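Sp1 protein (Swine acute diarrhea syndrome coronavirus, PDB 6LPA) is the nonstructural protein 1 of an alphacoronavirus, associated with host cell proliferation and immune evasion and probably acting by suppressing host gene expression. Local coordinates at residues Q14-P22 with W88-Y96. Sequence-based numbering, arbitrary orientation.
Sequences QEISAHGYP and WLIPSNSNY
Pro91 sits against His19 and Tyr21 where strand 85-91 runs out into the loop leading to Tyr96. Its CB lies over one face of the His19 imidazole, 3.6 Å from the ring centroid and offset toward NE2 and CE1. This is a CH-pi contact, and the proline and histidine side chains cross at about a right angle. His19 CG stands between the backbone N and the carbonyl carbon (chi1 62°), which lays the ring over the proline. Pro91 CG also meets Tyr21 OH at 3.5 Å, approaching that ring obliquely.

The backbone joins in beside this proline. His19 N donates to Pro91 O over 3.1 Å, in the carbonyl plane. Ala18 CB packs against Ile90 CG2 at 3.7 Å. Ile90 continues inward to Val45 and Val62 of the main mixed sheet. The contact thus joins the short parallel pair 16-17 and 53-54 to the end of strand 85-91.

Ser92 OG makes the second polar link. It donates to Ser17 O at 2.8 Å, 35° out of the carbonyl plane, and accepts from Ser94 N at 3.1 Å to form an ST turn. Ile16 CG2 touches the same hydroxyl.

Ala18, Ile90, Pro91 and Ser92 are close-packed and buried; His19 covers the proline from the exposed side. The side chains of Ser17 and Asn93 are exposed and make no close contact with the other segment. Toward Ser94 the packing also thins, with its CB 4.2 Å from Ile16 CG1.

One cross-segment hydrogen bond reaches the last strand residue, Pro91; the other comes from Ser92 in the following loop. The buried Ser92 hydroxyl both gives and accepts a bond, so the 92-94 turn and the hold on Ser17 depend on the same group.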
# COMPACT_ATOMS: atom_id res chain seq x y z
N GLN A 14 -17.43 8.07 19.27
CA GLN A 14 -16.24 8.24 20.11
C GLN A 14 -15.20 7.16 19.85
O GLN A 14 -13.99 7.44 19.82
CB GLN A 14 -16.64 8.18 21.58
CG GLN A 14 -16.72 9.50 22.24
CD GLN A 14 -15.37 10.16 22.40
OE1 GLN A 14 -14.33 9.66 21.93
NE2 GLN A 14 -15.38 11.30 23.05
N GLU A 15 -15.64 5.91 19.71
CA GLU A 15 -14.77 4.79 19.40
C GLU A 15 -15.33 4.07 18.19
O GLU A 15 -16.55 3.96 18.02
CB GLU A 15 -14.63 3.82 20.59
CG GLU A 15 -13.35 4.01 21.39
CD GLU A 15 -12.87 2.74 22.09
OE1 GLU A 15 -11.72 2.72 22.58
OE2 GLU A 15 -13.66 1.76 22.14
N ILE A 16 -14.43 3.58 17.34
CA ILE A 16 -14.79 2.95 16.08
C ILE A 16 -14.25 1.53 16.17
O ILE A 16 -13.03 1.32 16.13
CB ILE A 16 -14.21 3.70 14.87
CG1 ILE A 16 -14.94 5.04 14.67
CG2 ILE A 16 -14.32 2.90 13.58
CD1 ILE A 16 -14.02 6.11 14.01
N SER A 17 -15.14 0.56 16.33
CA SER A 17 -14.72 -0.83 16.21
C SER A 17 -14.69 -1.22 14.74
O SER A 17 -15.67 -1.01 14.01
CB SER A 17 -15.66 -1.74 16.99
OG SER A 17 -15.34 -3.08 16.68
N ALA A 18 -13.56 -1.79 14.29
CA ALA A 18 -13.34 -2.00 12.87
C ALA A 18 -12.41 -3.19 12.68
O ALA A 18 -11.95 -3.81 13.64
CB ALA A 18 -12.75 -0.74 12.21
N HIS A 19 -12.13 -3.51 11.42
CA HIS A 19 -11.17 -4.57 11.13
C HIS A 19 -10.59 -4.35 9.74
O HIS A 19 -11.21 -3.70 8.89
CB HIS A 19 -11.82 -5.96 11.22
CG HIS A 19 -12.93 -6.18 10.25
ND1 HIS A 19 -12.74 -6.79 9.03
CD2 HIS A 19 -14.25 -5.89 10.32
CE1 HIS A 19 -13.90 -6.85 8.38
NE2 HIS A 19 -14.83 -6.32 9.15
N GLY A 20 -9.38 -4.89 9.53
CA GLY A 20 -8.76 -4.95 8.22
C GLY A 20 -8.40 -6.37 7.83
O GLY A 20 -8.90 -7.32 8.44
N TYR A 21 -7.53 -6.53 6.84
CA TYR A 21 -7.24 -7.82 6.24
C TYR A 21 -5.74 -8.11 6.26
O TYR A 21 -4.93 -7.19 6.14
CB TYR A 21 -7.78 -7.88 4.80
CG TYR A 21 -9.27 -7.58 4.75
CD1 TYR A 21 -10.18 -8.47 5.30
CD2 TYR A 21 -9.75 -6.40 4.21
CE1 TYR A 21 -11.54 -8.19 5.29
CE2 TYR A 21 -11.12 -6.12 4.19
CZ TYR A 21 -12.00 -7.02 4.73
OH TYR A 21 -13.35 -6.75 4.71
N PRO A 22 -5.35 -9.39 6.41
CA PRO A 22 -3.94 -9.68 6.69
C PRO A 22 -3.03 -9.73 5.47
O PRO A 22 -1.81 -9.55 5.63
CB PRO A 22 -4.00 -11.06 7.37
CG PRO A 22 -5.37 -11.61 7.10
CD PRO A 22 -6.15 -10.61 6.29
N TRP A 88 -8.96 6.87 5.66
CA TRP A 88 -9.14 5.49 5.24
C TRP A 88 -10.62 5.15 5.19
O TRP A 88 -11.45 5.76 5.87
CB TRP A 88 -8.45 4.50 6.18
CG TRP A 88 -7.03 4.81 6.53
CD1 TRP A 88 -5.91 4.28 5.95
CD2 TRP A 88 -6.57 5.68 7.59
NE1 TRP A 88 -4.77 4.78 6.58
CE2 TRP A 88 -5.15 5.64 7.58
CE3 TRP A 88 -7.21 6.48 8.53
CZ2 TRP A 88 -4.37 6.39 8.47
CZ3 TRP A 88 -6.44 7.24 9.42
CH2 TRP A 88 -5.03 7.17 9.39
N LEU A 89 -10.94 4.14 4.39
CA LEU A 89 -12.22 3.44 4.46
C LEU A 89 -11.93 2.08 5.06
O LEU A 89 -11.10 1.32 4.53
CB LEU A 89 -12.86 3.30 3.08
CG LEU A 89 -13.61 4.51 2.53
CD1 LEU A 89 -13.73 4.40 1.01
CD2 LEU A 89 -15.00 4.59 3.19
N ILE A 90 -12.59 1.78 6.18
CA ILE A 90 -12.31 0.60 6.99
C ILE A 90 -13.62 -0.10 7.30
O ILE A 90 -14.58 0.55 7.75
CB ILE A 90 -11.59 0.98 8.30
CG1 ILE A 90 -10.50 2.04 8.04
CG2 ILE A 90 -11.04 -0.27 8.97
CD1 ILE A 90 -9.86 2.62 9.31
N PRO A 91 -13.69 -1.42 7.13
CA PRO A 91 -14.91 -2.14 7.50
C PRO A 91 -15.26 -1.87 8.96
O PRO A 91 -14.44 -2.07 9.86
CB PRO A 91 -14.55 -3.61 7.24
CG PRO A 91 -13.49 -3.55 6.17
CD PRO A 91 -12.68 -2.30 6.52
N SER A 92 -16.47 -1.36 9.17
CA SER A 92 -16.93 -0.98 10.49
C SER A 92 -18.43 -0.75 10.45
O SER A 92 -18.97 -0.29 9.44
CB SER A 92 -16.23 0.30 10.98
OG SER A 92 -16.82 0.73 12.18
N ASN A 93 -19.09 -1.07 11.56
CA ASN A 93 -20.50 -0.77 11.77
C ASN A 93 -20.73 0.45 12.67
O ASN A 93 -21.80 0.56 13.28
CB ASN A 93 -21.21 -2.00 12.34
CG ASN A 93 -21.34 -3.14 11.32
OD1 ASN A 93 -21.63 -2.90 10.15
ND2 ASN A 93 -21.09 -4.37 11.77
N SER A 94 -19.77 1.37 12.76
CA SER A 94 -19.94 2.51 13.66
C SER A 94 -21.05 3.44 13.17
O SER A 94 -21.45 3.43 11.99
CB SER A 94 -18.65 3.31 13.77
OG SER A 94 -18.54 4.19 12.68
N ASN A 95 -21.54 4.27 14.09
CA ASN A 95 -22.45 5.36 13.73
C ASN A 95 -21.71 6.34 12.83
O ASN A 95 -20.48 6.48 12.91
CB ASN A 95 -22.98 6.09 14.97
CG ASN A 95 -23.78 5.17 15.89
OD1 ASN A 95 -24.58 4.36 15.43
ND2 ASN A 95 -23.57 5.29 17.20
N TYR A 96 -22.46 7.01 11.97
CA TYR A 96 -21.87 7.73 10.87
C TYR A 96 -22.76 8.91 10.53
O TYR A 96 -23.91 8.99 10.97
CB TYR A 96 -21.70 6.84 9.63
CG TYR A 96 -23.02 6.30 9.11
CD1 TYR A 96 -23.60 5.18 9.70
CD2 TYR A 96 -23.71 6.92 8.06
CE1 TYR A 96 -24.81 4.68 9.26
CE2 TYR A 96 -24.94 6.41 7.60
CZ TYR A 96 -25.48 5.29 8.21
OH TYR A 96 -26.68 4.76 7.80